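Local coordinates for protein proline dehydrogenase (Deinococcus radiodurans, PDB 4H6Q) that is a flavin-dependent enzyme that oxidises L-proline to delta-1-pyrroline-5-carboxylate, passing the electrons through FAD to a quinone in the first step of proline breakdown, at residues Q50-D55 and D265-L270; D79-L84 and V97-S102; R173-R178 and D210-R215; Q219-G224 and H247-D252. All blocks are in the same frame, centred on the assembly; numbering follows the deposited sequence. Where two conformers were deposited one is given.

Interaction 1 (Q50-D55 and D265-L270)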
loop_
_atom_site.group_PDB
_atom_site.type_symbol
_atom_site.label_atom_id
_atom_site.label_comp_id
_atom_site.label_asym_id
_atom_site.label_seq_id
_atom_site.Cartn_x
_atom_site.Cartn_y
_atom_site.Cartn_z
ATOM N N GLN A 50 16.608 -0.272 5.393
ATOM C CA GLN A 50 17.711 0.456 6.009
ATOM C C GLN A 50 18.413 1.365 4.992
ATOM O O GLN A 50 18.796 2.497 5.310
ATOM C CB GLN A 50 18.686 -0.525 6.659
ATOM C CG GLN A 50 18.077 -1.199 7.903
ATOM C CD GLN A 50 18.940 -2.263 8.482
ATOM O OE1 GLN A 50 19.665 -2.965 7.748
ATOM N NE2 GLN A 50 18.866 -2.432 9.800
ATOM N N ALA A 51 18.552 0.883 3.754
ATOM C CA ALA A 51 19.143 1.701 2.705
ATOM C C ALA A 51 18.274 2.918 2.392
ATOM O O ALA A 51 18.821 4.015 2.188
ATOM C CB ALA A 51 19.455 0.884 1.444
ATOM N N LEU A 52 16.953 2.747 2.308
ATOM C CA LEU A 52 16.061 3.882 2.091
ATOM C C LEU A 52 16.188 4.904 3.222
ATOM O O LEU A 52 16.256 6.118 2.970
ATOM C CB LEU A 52 14.592 3.425 1.979
ATOM C CG LEU A 52 14.219 2.694 0.691
ATOM C CD1 LEU A 52 12.879 1.976 0.889
ATOM C CD2 LEU A 52 14.116 3.688 -0.457
ATOM N N GLU A 53 16.233 4.437 4.469
ATOM C CA GLU A 53 16.286 5.351 5.628
ATOM C C GLU A 53 17.573 6.148 5.642
ATOM O O GLU A 53 17.567 7.318 6.043
ATOM C CB GLU A 53 16.068 4.563 6.947
ATOM C CG GLU A 53 14.598 4.050 7.102
ATOM C CD GLU A 53 14.191 3.550 8.526
ATOM O OE1 GLU A 53 15.021 3.476 9.452
ATOM O OE2 GLU A 53 12.985 3.274 8.733
ATOM N N ARG A 54 18.668 5.541 5.176
ATOM C CA ARG A 54 19.926 6.293 5.079
ATOM C C ARG A 54 19.822 7.479 4.093
ATOM O O ARG A 54 20.587 8.462 4.195
ATOM C CB ARG A 54 21.145 5.377 4.768
ATOM C CG ARG A 54 21.492 4.433 5.927
ATOM C CD ARG A 54 22.807 3.678 5.728
ATOM N NE ARG A 54 22.750 2.773 4.590
ATOM C CZ ARG A 54 22.480 1.463 4.657
ATOM N NH1 ARG A 54 22.217 0.860 5.804
ATOM N NH2 ARG A 54 22.498 0.729 3.558
ATOM N N ASP A 55 18.862 7.411 3.176
ATOM C CA ASP A 55 18.612 8.484 2.204
ATOM C C ASP A 55 17.379 9.337 2.593
ATOM O O ASP A 55 16.862 10.128 1.790
ATOM C CB ASP A 55 18.359 7.885 0.814
ATOM C CG ASP A 55 19.637 7.433 0.106
ATOM O OD1 ASP A 55 20.734 7.821 0.539
ATOM O OD2 ASP A 55 19.544 6.685 -0.901
ATOM N N ASP A 265 14.823 9.076 -8.508
ATOM C CA ASP A 265 15.247 10.482 -8.533
ATOM C C ASP A 265 14.256 11.395 -7.804
ATOM O O ASP A 265 14.671 12.248 -6.998
ATOM C CB ASP A 265 15.518 10.963 -9.967
ATOM C CG ASP A 265 14.335 10.833 -10.887
ATOM O OD1 ASP A 265 14.247 11.660 -11.823
ATOM O OD2 ASP A 265 13.501 9.901 -10.706
ATOM N N LEU A 266 12.956 11.174 -8.047
ATOM C CA LEU A 266 11.900 11.972 -7.401
ATOM C C LEU A 266 11.858 11.650 -5.918
ATOM O O LEU A 266 11.656 12.549 -5.093
ATOM C CB LEU A 266 10.493 11.775 -8.017
ATOM C CG LEU A 266 10.194 12.279 -9.410
ATOM C CD1 LEU A 266 8.715 12.011 -9.602
ATOM C CD2 LEU A 266 10.491 13.786 -9.508
ATOM N N GLN A 267 12.015 10.379 -5.566
ATOM C CA GLN A 267 11.999 9.973 -4.166
ATOM C C GLN A 267 13.045 10.784 -3.413
ATOM O O GLN A 267 12.775 11.353 -2.339
ATOM C CB GLN A 267 12.287 8.483 -4.023
ATOM C CG GLN A 267 11.232 7.554 -4.631
ATOM C CD GLN A 267 11.665 6.117 -4.690
ATOM O OE1 GLN A 267 12.556 5.681 -3.947
ATOM N NE2 GLN A 267 11.019 5.335 -5.578
ATOM N N LYS A 268 14.268 10.817 -3.939
ATOM C CA LYS A 268 15.356 11.538 -3.292
ATOM C C LYS A 268 15.145 13.050 -3.271
ATOM O O LYS A 268 15.431 13.702 -2.243
ATOM C CB LYS A 268 16.675 11.159 -3.960
ATOM C CG LYS A 268 17.072 9.696 -3.634
ATOM C CD LYS A 268 18.403 9.332 -4.334
ATOM C CE LYS A 268 18.772 7.841 -4.196
ATOM N NZ LYS A 268 19.668 7.383 -5.294
ATOM N N GLN A 269 14.702 13.630 -4.381
ATOM C CA GLN A 269 14.473 15.061 -4.487
ATOM C C GLN A 269 13.430 15.551 -3.510
ATOM O O GLN A 269 13.622 16.563 -2.812
ATOM C CB GLN A 269 14.088 15.432 -5.923
ATOM C CG GLN A 269 13.689 16.958 -6.099
ATOM C CD GLN A 269 12.841 17.231 -7.388
ATOM O OE1 GLN A 269 12.809 16.422 -8.310
ATOM N NE2 GLN A 269 12.164 18.389 -7.431
ATOM N N LEU A 270 12.319 14.847 -3.415
ATOM C CA LEU A 270 11.245 15.234 -2.490
ATOM C C LEU A 270 11.721 15.188 -1.041
ATOM O O LEU A 270 11.431 16.112 -0.247
ATOM C CB LEU A 270 10.030 14.311 -2.687
ATOM C CG LEU A 270 9.289 14.525 -4.006
ATOM C CD1 LEU A 270 8.287 13.391 -4.258
ATOM C CD2 LEU A 270 8.598 15.867 -3.965
#

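Interaction 2 (D79-L84 and V97-S102). With TFB (tetrahydrofuran-2-carboxylic acid), chain D.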
loop_
_atom_site.group_PDB
_atom_site.type_symbol
_atom_site.label_atom_id
_atom_site.label_comp_id
_atom_site.label_asym_id
_atom_site.label_seq_id
_atom_site.Cartn_x
_atom_site.Cartn_y
_atom_site.Cartn_z
ATOM N N ASP A 79 0.856 -15.429 9.483
ATOM C CA ASP A 79 1.936 -15.701 10.418
ATOM C C ASP A 79 3.280 -15.196 9.883
ATOM O O ASP A 79 4.114 -14.688 10.656
ATOM C CB ASP A 79 1.999 -17.199 10.719
ATOM C CG ASP A 79 0.808 -17.701 11.509
ATOM O OD1 ASP A 79 0.190 -16.892 12.225
ATOM O OD2 ASP A 79 0.575 -18.924 11.466
ATOM N N ASP A 80 3.503 -15.300 8.578
ATOM C CA ASP A 80 4.681 -14.751 7.953
ATOM C C ASP A 80 4.747 -13.237 7.969
ATOM O O ASP A 80 5.830 -12.662 8.132
ATOM C CB ASP A 80 4.815 -15.295 6.539
ATOM C CG ASP A 80 5.154 -16.773 6.495
ATOM O OD1 ASP A 80 5.674 -17.308 7.487
ATOM O OD2 ASP A 80 4.953 -17.382 5.418
ATOM N N VAL A 81 3.599 -12.580 7.900
ATOM C CA VAL A 81 3.555 -11.118 8.092
ATOM C C VAL A 81 3.912 -10.747 9.540
ATOM O O VAL A 81 4.666 -9.784 9.763
ATOM C CB VAL A 81 2.179 -10.532 7.696
ATOM C CG1 VAL A 81 2.116 -9.043 7.994
ATOM C CG2 VAL A 81 1.886 -10.791 6.199
ATOM N N ILE A 82 3.429 -11.539 10.509
ATOM C CA ILE A 82 3.831 -11.319 11.904
ATOM C C ILE A 82 5.331 -11.517 12.070
ATOM O O ILE A 82 5.980 -10.735 12.790
ATOM C CB ILE A 82 2.964 -12.146 12.848
ATOM C CG1 ILE A 82 1.557 -11.540 12.837
ATOM C CG2 ILE A 82 3.525 -12.192 14.285
ATOM C CD1 ILE A 82 0.400 -12.408 13.403
ATOM N N LYS A 83 5.931 -12.539 11.429
ATOM C CA LYS A 83 7.388 -12.734 11.510
ATOM C C LYS A 83 8.106 -11.511 10.947
ATOM O O LYS A 83 9.139 -11.060 11.476
ATOM C CB LYS A 83 7.824 -13.983 10.727
ATOM C CG LYS A 83 7.421 -15.269 11.390
ATOM C CD LYS A 83 7.880 -16.456 10.544
ATOM C CE LYS A 83 7.298 -17.778 11.066
ATOM N NZ LYS A 83 6.112 -17.531 11.970
ATOM N N LEU A 84 7.584 -10.931 9.881
ATOM C CA LEU A 84 8.159 -9.709 9.313
ATOM C C LEU A 84 8.111 -8.565 10.308
ATOM O O LEU A 84 9.085 -7.831 10.480
ATOM C CB LEU A 84 7.367 -9.366 8.054
ATOM C CG LEU A 84 7.628 -7.980 7.468
ATOM C CD1 LEU A 84 9.045 -7.873 6.914
ATOM C CD2 LEU A 84 6.549 -7.666 6.415
ATOM N N VAL A 97 3.450 -1.768 7.468
ATOM C CA VAL A 97 3.285 -2.919 6.578
ATOM C C VAL A 97 1.946 -2.773 5.850
ATOM O O VAL A 97 0.920 -2.428 6.477
ATOM C CB VAL A 97 3.335 -4.266 7.387
ATOM C CG1 VAL A 97 3.008 -5.448 6.524
ATOM C CG2 VAL A 97 4.681 -4.434 8.082
ATOM N N SER A 98 1.955 -3.123 4.555
ATOM C CA SER A 98 0.741 -3.201 3.746
ATOM C C SER A 98 0.393 -4.624 3.496
ATOM O O SER A 98 1.265 -5.414 3.106
ATOM C CB SER A 98 0.927 -2.434 2.423
ATOM O OG SER A 98 1.080 -1.015 2.650
ATOM N N ILE A 99 -0.877 -4.945 3.720
ATOM C CA ILE A 99 -1.397 -6.290 3.443
ATOM C C ILE A 99 -2.549 -6.206 2.470
ATOM O O ILE A 99 -3.332 -5.241 2.453
ATOM C CB ILE A 99 -1.831 -7.043 4.730
ATOM C CG1 ILE A 99 -3.017 -6.368 5.436
ATOM C CG2 ILE A 99 -0.612 -7.183 5.686
ATOM C CD1 ILE A 99 -3.539 -7.153 6.659
ATOM N N LYS A 100 -2.682 -7.268 1.660
ATOM C CA LYS A 100 -3.872 -7.511 0.834
ATOM C C LYS A 100 -4.754 -8.483 1.590
ATOM O O LYS A 100 -4.310 -9.584 1.957
ATOM C CB LYS A 100 -3.446 -8.151 -0.509
ATOM C CG LYS A 100 -2.883 -7.080 -1.454
ATOM C CD LYS A 100 -2.301 -7.708 -2.702
ATOM C CE LYS A 100 -1.873 -6.634 -3.705
ATOM N NZ LYS A 100 -0.866 -5.662 -3.201
ATOM N N LEU A 101 -5.999 -8.114 1.876
ATOM C CA LEU A 101 -6.793 -9.022 2.693
ATOM C C LEU A 101 -7.098 -10.375 1.983
ATOM O O LEU A 101 -7.405 -11.381 2.632
ATOM C CB LEU A 101 -8.071 -8.350 3.197
ATOM C CG LEU A 101 -7.788 -7.284 4.298
ATOM C CD1 LEU A 101 -8.979 -6.375 4.490
ATOM C CD2 LEU A 101 -7.350 -7.920 5.616
ATOM N N SER A 102 -7.025 -10.407 0.638
ATOM C CA SER A 102 -7.160 -11.686 -0.062
ATOM C C SER A 102 -5.985 -12.637 0.205
ATOM O O SER A 102 -6.088 -13.838 -0.084
ATOM C CB SER A 102 -7.260 -11.464 -1.571
ATOM O OG SER A 102 -5.977 -11.205 -2.116
HETATM O OA TFB D . -1.015 -2.547 -4.704
HETATM C CA TFB D . -0.387 -2.420 -5.974
HETATM C C TFB D . -0.054 -3.782 -6.545
HETATM O OB TFB D . 0.257 -3.870 -7.762
HETATM C CB TFB D . 0.851 -1.655 -5.764
HETATM C CG TFB D . 1.153 -1.867 -4.353
HETATM C CD TFB D . -0.104 -2.223 -3.658
HETATM O OXT TFB D . -0.083 -4.849 -5.827
#

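Interaction 3 (R173-R178 and D210-R215)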
loop_
_atom_site.group_PDB
_atom_site.type_symbol
_atom_site.label_atom_id
_atom_site.label_comp_id
_atom_site.label_asym_id
_atom_site.label_seq_id
_atom_site.Cartn_x
_atom_site.Cartn_y
_atom_site.Cartn_z
ATOM N N ARG A 173 -17.072 5.333 -7.544
ATOM C CA ARG A 173 -17.600 5.315 -6.162
ATOM C C ARG A 173 -16.656 5.960 -5.136
ATOM O O ARG A 173 -17.052 6.186 -3.976
ATOM C CB ARG A 173 -17.857 3.879 -5.714
ATOM C CG ARG A 173 -16.602 2.954 -5.794
ATOM C CD ARG A 173 -16.899 1.574 -5.177
ATOM N NE ARG A 173 -17.283 1.705 -3.763
ATOM C CZ ARG A 173 -17.927 0.770 -3.072
ATOM N NH1 ARG A 173 -18.275 -0.391 -3.645
ATOM N NH2 ARG A 173 -18.244 0.997 -1.807
ATOM N N SER A 174 -15.405 6.215 -5.528
ATOM C CA SER A 174 -14.377 6.534 -4.537
ATOM C C SER A 174 -14.590 7.857 -3.761
ATOM O O SER A 174 -14.329 7.904 -2.553
ATOM C CB SER A 174 -12.981 6.508 -5.167
ATOM O OG SER A 174 -12.658 5.164 -5.503
ATOM N N LEU A 175 -15.039 8.924 -4.431
ATOM C CA LEU A 175 -15.266 10.175 -3.715
ATOM C C LEU A 175 -16.317 10.012 -2.612
ATOM O O LEU A 175 -16.158 10.544 -1.501
ATOM C CB LEU A 175 -15.666 11.314 -4.664
ATOM C CG LEU A 175 -14.503 12.032 -5.360
ATOM C CD1 LEU A 175 -15.086 13.133 -6.214
ATOM C CD2 LEU A 175 -13.478 12.646 -4.408
ATOM N N GLY A 176 -17.412 9.310 -2.921
ATOM C CA GLY A 176 -18.446 9.057 -1.935
ATOM C C GLY A 176 -17.919 8.180 -0.796
ATOM O O GLY A 176 -18.227 8.426 0.396
ATOM N N ASP A 177 -17.096 7.183 -1.132
ATOM C CA ASP A 177 -16.500 6.337 -0.094
ATOM C C ASP A 177 -15.624 7.188 0.841
ATOM O O ASP A 177 -15.674 7.025 2.062
ATOM C CB ASP A 177 -15.602 5.264 -0.706
ATOM C CG ASP A 177 -16.380 4.173 -1.423
ATOM O OD1 ASP A 177 -17.536 3.867 -1.035
ATOM O OD2 ASP A 177 -15.801 3.589 -2.350
ATOM N N ARG A 178 -14.854 8.121 0.272
ATOM C CA ARG A 178 -13.957 8.913 1.082
ATOM C C ARG A 178 -14.749 9.768 2.067
ATOM O O ARG A 178 -14.441 9.830 3.262
ATOM C CB ARG A 178 -13.083 9.802 0.198
ATOM C CG ARG A 178 -11.882 10.399 0.982
ATOM C CD ARG A 178 -11.485 11.848 0.460
ATOM N NE ARG A 178 -12.620 12.740 0.786
ATOM C CZ ARG A 178 -12.946 13.170 1.998
ATOM N NH1 ARG A 178 -12.144 12.926 3.046
ATOM N NH2 ARG A 178 -14.078 13.856 2.156
ATOM N N ASP A 210 -7.164 11.086 -13.633
ATOM C CA ASP A 210 -6.197 12.042 -13.069
ATOM C C ASP A 210 -6.878 13.213 -12.324
ATOM O O ASP A 210 -6.361 13.670 -11.289
ATOM C CB ASP A 210 -5.271 12.593 -14.161
ATOM C CG ASP A 210 -4.324 11.534 -14.710
ATOM O OD1 ASP A 210 -4.219 10.431 -14.100
ATOM O OD2 ASP A 210 -3.693 11.816 -15.777
ATOM N N GLN A 211 -7.991 13.721 -12.852
ATOM C CA GLN A 211 -8.734 14.756 -12.160
ATOM C C GLN A 211 -9.336 14.242 -10.861
ATOM O O GLN A 211 -9.302 14.929 -9.825
ATOM C CB GLN A 211 -9.824 15.351 -13.040
ATOM C CG GLN A 211 -10.257 16.706 -12.504
ATOM C CD GLN A 211 -9.046 17.685 -12.274
ATOM O OE1 GLN A 211 -8.057 17.728 -13.054
ATOM N NE2 GLN A 211 -9.134 18.456 -11.211
ATOM N N ASN A 212 -9.882 13.028 -10.918
ATOM C CA ASN A 212 -10.525 12.448 -9.738
ATOM C C ASN A 212 -9.475 12.186 -8.662
ATOM O O ASN A 212 -9.777 12.278 -7.466
ATOM C CB ASN A 212 -11.291 11.164 -10.093
ATOM C CG ASN A 212 -12.354 10.847 -9.082
ATOM O OD1 ASN A 212 -13.147 11.727 -8.721
ATOM N ND2 ASN A 212 -12.425 9.595 -8.633
ATOM N N TYR A 213 -8.243 11.866 -9.084
ATOM C CA TYR A 213 -7.130 11.709 -8.159
ATOM C C TYR A 213 -6.908 12.985 -7.350
ATOM O O TYR A 213 -6.806 12.958 -6.089
ATOM C CB TYR A 213 -5.862 11.289 -8.921
ATOM C CG TYR A 213 -4.723 10.901 -7.999
ATOM C CD1 TYR A 213 -4.472 9.570 -7.698
ATOM C CD2 TYR A 213 -3.900 11.888 -7.396
ATOM C CE1 TYR A 213 -3.429 9.196 -6.834
ATOM C CE2 TYR A 213 -2.878 11.527 -6.561
ATOM C CZ TYR A 213 -2.654 10.200 -6.266
ATOM O OH TYR A 213 -1.648 9.874 -5.378
ATOM N N ARG A 214 -6.834 14.116 -8.044
ATOM C CA ARG A 214 -6.710 15.393 -7.355
ATOM C C ARG A 214 -7.865 15.643 -6.389
ATOM O O ARG A 214 -7.624 16.088 -5.268
ATOM C CB ARG A 214 -6.588 16.537 -8.360
ATOM C CG ARG A 214 -5.313 16.485 -9.177
ATOM C CD ARG A 214 -5.372 17.551 -10.275
ATOM N NE ARG A 214 -4.096 17.765 -10.948
ATOM C CZ ARG A 214 -3.617 16.998 -11.908
ATOM N NH1 ARG A 214 -4.326 15.946 -12.334
ATOM N NH2 ARG A 214 -2.441 17.315 -12.469
ATOM N N ARG A 215 -9.113 15.392 -6.806
ATOM C CA ARG A 215 -10.255 15.619 -5.912
ATOM C C ARG A 215 -10.113 14.784 -4.644
ATOM O O ARG A 215 -10.382 15.275 -3.548
ATOM C CB ARG A 215 -11.601 15.316 -6.626
ATOM C CG ARG A 215 -11.905 16.250 -7.784
ATOM C CD ARG A 215 -13.352 16.060 -8.283
ATOM N NE ARG A 215 -13.490 14.813 -9.030
ATOM C CZ ARG A 215 -13.640 14.740 -10.353
ATOM N NH1 ARG A 215 -13.699 15.859 -11.076
ATOM N NH2 ARG A 215 -13.750 13.563 -10.952
HETATM O O HOH W 1 -14.928 8.942 -7.384
#

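Interaction 4 (Q219-G224 and H247-D252)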
loop_
_atom_site.group_PDB
_atom_site.type_symbol
_atom_site.label_atom_id
_atom_site.label_comp_id
_atom_site.label_asym_id
_atom_site.label_seq_id
_atom_site.Cartn_x
_atom_site.Cartn_y
_atom_site.Cartn_z
ATOM N N GLN A 219 -9.639 16.762 -1.154
ATOM C CA GLN A 219 -10.735 16.652 -0.184
ATOM C C GLN A 219 -10.248 16.021 1.124
ATOM O O GLN A 219 -10.695 16.399 2.210
ATOM C CB GLN A 219 -11.912 15.836 -0.762
ATOM C CG GLN A 219 -12.729 16.571 -1.829
ATOM C CD GLN A 219 -13.364 17.826 -1.283
ATOM O OE1 GLN A 219 -14.147 17.777 -0.319
ATOM N NE2 GLN A 219 -13.014 18.966 -1.870
ATOM N N HIS A 220 -9.349 15.043 1.022
ATOM C CA HIS A 220 -8.838 14.403 2.221
ATOM C C HIS A 220 -7.994 15.399 3.046
ATOM O O HIS A 220 -8.128 15.467 4.284
ATOM C CB HIS A 220 -8.017 13.134 1.918
ATOM C CG HIS A 220 -8.189 12.077 2.967
ATOM N ND1 HIS A 220 -9.448 11.623 3.347
ATOM C CD2 HIS A 220 -7.286 11.355 3.683
ATOM C CE1 HIS A 220 -9.291 10.654 4.249
ATOM N NE2 HIS A 220 -7.995 10.468 4.455
ATOM N N LEU A 221 -7.162 16.180 2.352
ATOM C CA LEU A 221 -6.353 17.191 3.029
ATOM C C LEU A 221 -7.219 18.282 3.653
ATOM O O LEU A 221 -6.960 18.752 4.779
ATOM C CB LEU A 221 -5.367 17.817 2.059
ATOM C CG LEU A 221 -4.233 16.888 1.601
ATOM C CD1 LEU A 221 -3.465 17.575 0.476
ATOM C CD2 LEU A 221 -3.282 16.541 2.780
ATOM N N LYS A 222 -8.267 18.713 2.952
ATOM C CA LYS A 222 -9.112 19.775 3.502
ATOM C C LYS A 222 -9.845 19.261 4.738
ATOM O O LYS A 222 -10.173 20.057 5.656
ATOM C CB LYS A 222 -10.135 20.274 2.457
ATOM C CG LYS A 222 -9.547 21.177 1.379
ATOM C CD LYS A 222 -10.650 21.569 0.370
ATOM C CE LYS A 222 -10.049 22.115 -0.903
ATOM N NZ LYS A 222 -11.047 22.751 -1.791
ATOM N N ALA A 223 -10.138 17.953 4.745
ATOM C CA ALA A 223 -10.828 17.326 5.873
ATOM C C ALA A 223 -9.894 17.152 7.068
ATOM O O ALA A 223 -10.333 16.773 8.159
ATOM C CB ALA A 223 -11.440 15.964 5.447
ATOM N N GLY A 224 -8.600 17.411 6.861
ATOM C CA GLY A 224 -7.662 17.308 7.973
ATOM C C GLY A 224 -7.205 15.884 8.254
ATOM O O GLY A 224 -6.657 15.586 9.344
ATOM N N HIS A 247 -2.822 26.209 0.730
ATOM C CA HIS A 247 -3.714 25.968 1.874
ATOM C C HIS A 247 -3.028 25.967 3.241
ATOM O O HIS A 247 -3.667 25.681 4.244
ATOM C CB HIS A 247 -4.486 24.670 1.661
ATOM C CG HIS A 247 -5.451 24.771 0.519
ATOM N ND1 HIS A 247 -6.783 25.073 0.686
ATOM C CD2 HIS A 247 -5.250 24.676 -0.818
ATOM C CE1 HIS A 247 -7.372 25.137 -0.501
ATOM N NE2 HIS A 247 -6.462 24.919 -1.433
ATOM N N GLY A 248 -1.738 26.321 3.289
ATOM C CA GLY A 248 -1.021 26.375 4.568
ATOM C C GLY A 248 -0.911 25.042 5.283
ATOM O O GLY A 248 -0.840 24.981 6.522
ATOM N N ILE A 249 -0.874 23.942 4.525
ATOM C CA ILE A 249 -0.817 22.615 5.114
ATOM C C ILE A 249 0.621 22.237 5.464
ATOM O O ILE A 249 1.538 22.428 4.663
ATOM C CB ILE A 249 -1.486 21.625 4.162
ATOM C CG1 ILE A 249 -2.996 21.923 4.132
ATOM C CG2 ILE A 249 -1.228 20.150 4.582
ATOM C CD1 ILE A 249 -3.729 21.186 3.058
ATOM N N GLY A 250 0.853 21.742 6.670
ATOM C CA GLY A 250 2.220 21.426 7.051
ATOM C C GLY A 250 2.781 20.204 6.329
ATOM O O GLY A 250 2.030 19.270 5.943
ATOM N N LYS A 251 4.105 20.184 6.138
ATOM C CA LYS A 251 4.777 19.062 5.498
ATOM C C LYS A 251 4.894 17.827 6.385
ATOM O O LYS A 251 5.387 16.797 5.932
ATOM C CB LYS A 251 6.136 19.501 4.941
ATOM C CG LYS A 251 5.948 20.507 3.773
ATOM C CD LYS A 251 7.311 21.008 3.220
ATOM C CE LYS A 251 7.089 21.999 2.147
ATOM N NZ LYS A 251 7.845 23.219 2.374
ATOM N N ASP A 252 4.352 17.888 7.613
ATOM C CA ASP A 252 4.190 16.738 8.498
ATOM C C ASP A 252 2.785 16.129 8.394
ATOM O O ASP A 252 2.489 15.126 9.081
ATOM C CB ASP A 252 4.381 17.202 9.945
ATOM C CG ASP A 252 3.355 18.328 10.349
ATOM O OD1 ASP A 252 3.199 19.367 9.610
ATOM O OD2 ASP A 252 2.726 18.195 11.452
#

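Interaction 1 (Q50-D55 and D265-L270)
D55 and K268 both hold CG anti to their own carbonyl carbons (chi1 -77° and -70°), and the lysine's extended chain, crossing the aspartate obliquely, carries K268 CE over to the D55 carboxylate. The last methylene, not the charged end, does the touching: K268 CE lies 3.6 Å from D55 OD2. K268 NZ stays 4.4 Å from D55 OD2, beyond salt-bridge range, so any attraction is probably weak and long-range. Such exposed residues suit a surface position, where water can share their charges. Deeper in, L52 offers a methyl to an amide, with L52 CD2 4.3 Å from Q267 OE1. The other end of that amide is anchored, because Q267 NE2 donates to I262 O; this satisfies a polar group on a buried residue and fixes how the side chain lies. L52 and Q267 both rest on I57, just before strand 58-63. The contact thus joins the C-terminal end of helix 42-54 and the residue after it to helix 264-272 on the outside of the barrel, packed against strands 277-283 and 254-259, with L266 and L270 continuing toward helix 234-246.

Interaction 2 (D79-L84 and V97-S102)
A single methyl of V81 serves two strand residues at once: V81 CG1 lies 4.0 Å from V97 CG1 and equally 4.0 Å from I99 CG2. The valine sends this branch toward the strand because CG1 is anti to the backbone N (chi1 176°). V81 and V97 lie alongside each other, pointing opposite ways, whereas V81 and I99 meet at about a right angle. L84, nearly one helical turn on, comes tip to tip with V97, its CD2 4.1 Å from V97 CG2. All four residues are buried and no hydrogen bond spans the segments; beta-branched V97 and I99 suit an extended strand, and they present compact methyls to the helix.

The strand alternates, so S98 points away from the helix, and its hydroxyl bonds with N60 and R189. Just beyond, K100 carries the chain into the active site. Its side chain runs straight until a bend at chi4 (58°) brings K100 NZ to 2.9 Å from OXT of the bound tetrahydrofuroic acid, a proline analogue, with a second, weak bond to the ring oxygen OA. D137 forms a salt bridge with the same amine, and R293 and R294 also hydrogen-bond the ligand.

The axes of 79-84 and 97-99 run antiparallel (171°), 10.5 Å apart at their closest, as in the helix-to-strand half of a beta-alpha-beta crossover. Around them, V81 touches I123 of helix 115-129, V97 and I99 touch I134 of strand 133-136, and L84 touches Y283 of strand 277-283.

Interaction 3 (R173-R178 and D210-R215)
L175 packs closely against buried N212, while the outer sides of L175 and R215 are partly exposed. At the tight end L175 CD1 sits 3.5 Å from N212 OD1; it also lies 3.6 Å from R215 NE, the leucine crossing the arginine at about a right angle. The amide oxygen is held by R215 side-on: NE donates over 3.1 Å to N212 OD1 in the carbonyl plane, and R215 NH2 reaches the same OD1 at 3.0 Å, tilted 32° from that plane. A bend at chi3 (-74°) folds the guanidinium back to make this grip possible. N212 ND2 in turn donates to S169 O and to a water, 2.9 Å away, which also accepts from L175 N. With a leucine in place of N212, the R215 guanidinium would probably lose the acceptor that fixes its rotation, and S169 O and the bridging water would lose their donor. R173, whose CB points away from the contact, forms a salt bridge with D177, R173 NE to D177 OD2 2.8 Å, gripping it side-on. Helix 174-180 thereby lies against helix 206-222, with L175 also on L216, Y203 touching N212 and R215, and helix 144-158 behind R173 and D177.

Interaction 4 (Q219-G224 and H247-D252)
A Schellman motif ends helix 234-246, and the two residues beside its glycine, H247 and I249, make the contact with L221 and K222 of the preceding helix. G248 is the C-prime residue, with a positive phi (63°) that favours glycine; the motif's bond from I249 N to V244 O turns the chain so that isoleucine faces helix 206-222. There I249 CD1 meets L221 CB at 3.9 Å, the isoleucine's CG1 lying anti to its carbonyl carbon (chi1 -69°) and its ethyl branch doing the touching. Nearer the surface, the extended K222 brings CE to 4.1 Å from H247 CE1. The ring of H247 also stacks with F243, which L221, K222 and I249 all touch as well. The facing helix closes in the same way: G224, at phi 82°, has its N bonded 3.0 Å from L221 O, and a CB there would press on the carbonyl of A223. Leucine and isoleucine suit the inner part, lysine and histidine the exposed rim. No hydrogen bond crosses, so the contact rests on hydrocarbon packing; and with K222 NZ 5.1 Å from H247 NE2, the lysine's positive charge might slightly disfavour protonation of the histidine.

How the interactions relate
Following the chain from the N terminus, interaction 1 opens on helix 42-54 but closes only at helix 264-272, so the other three contacts all nest inside its long loop. Within that span, interaction 2 closes a short loop, joining helix 71-90 to the strand after it. Interactions 3 and 4 follow in series without crossing. They share helix 206-222, which interaction 3 ties back to helix 174-180 and interaction 4 ties forward to the loop after helix 234-246. These two also touch, through R178 and H220, whereas interaction 2 lies across the chain's centre from both. Interaction 1 joins early and late parts of the barrel, while the others tie neighbouring elements along the chain.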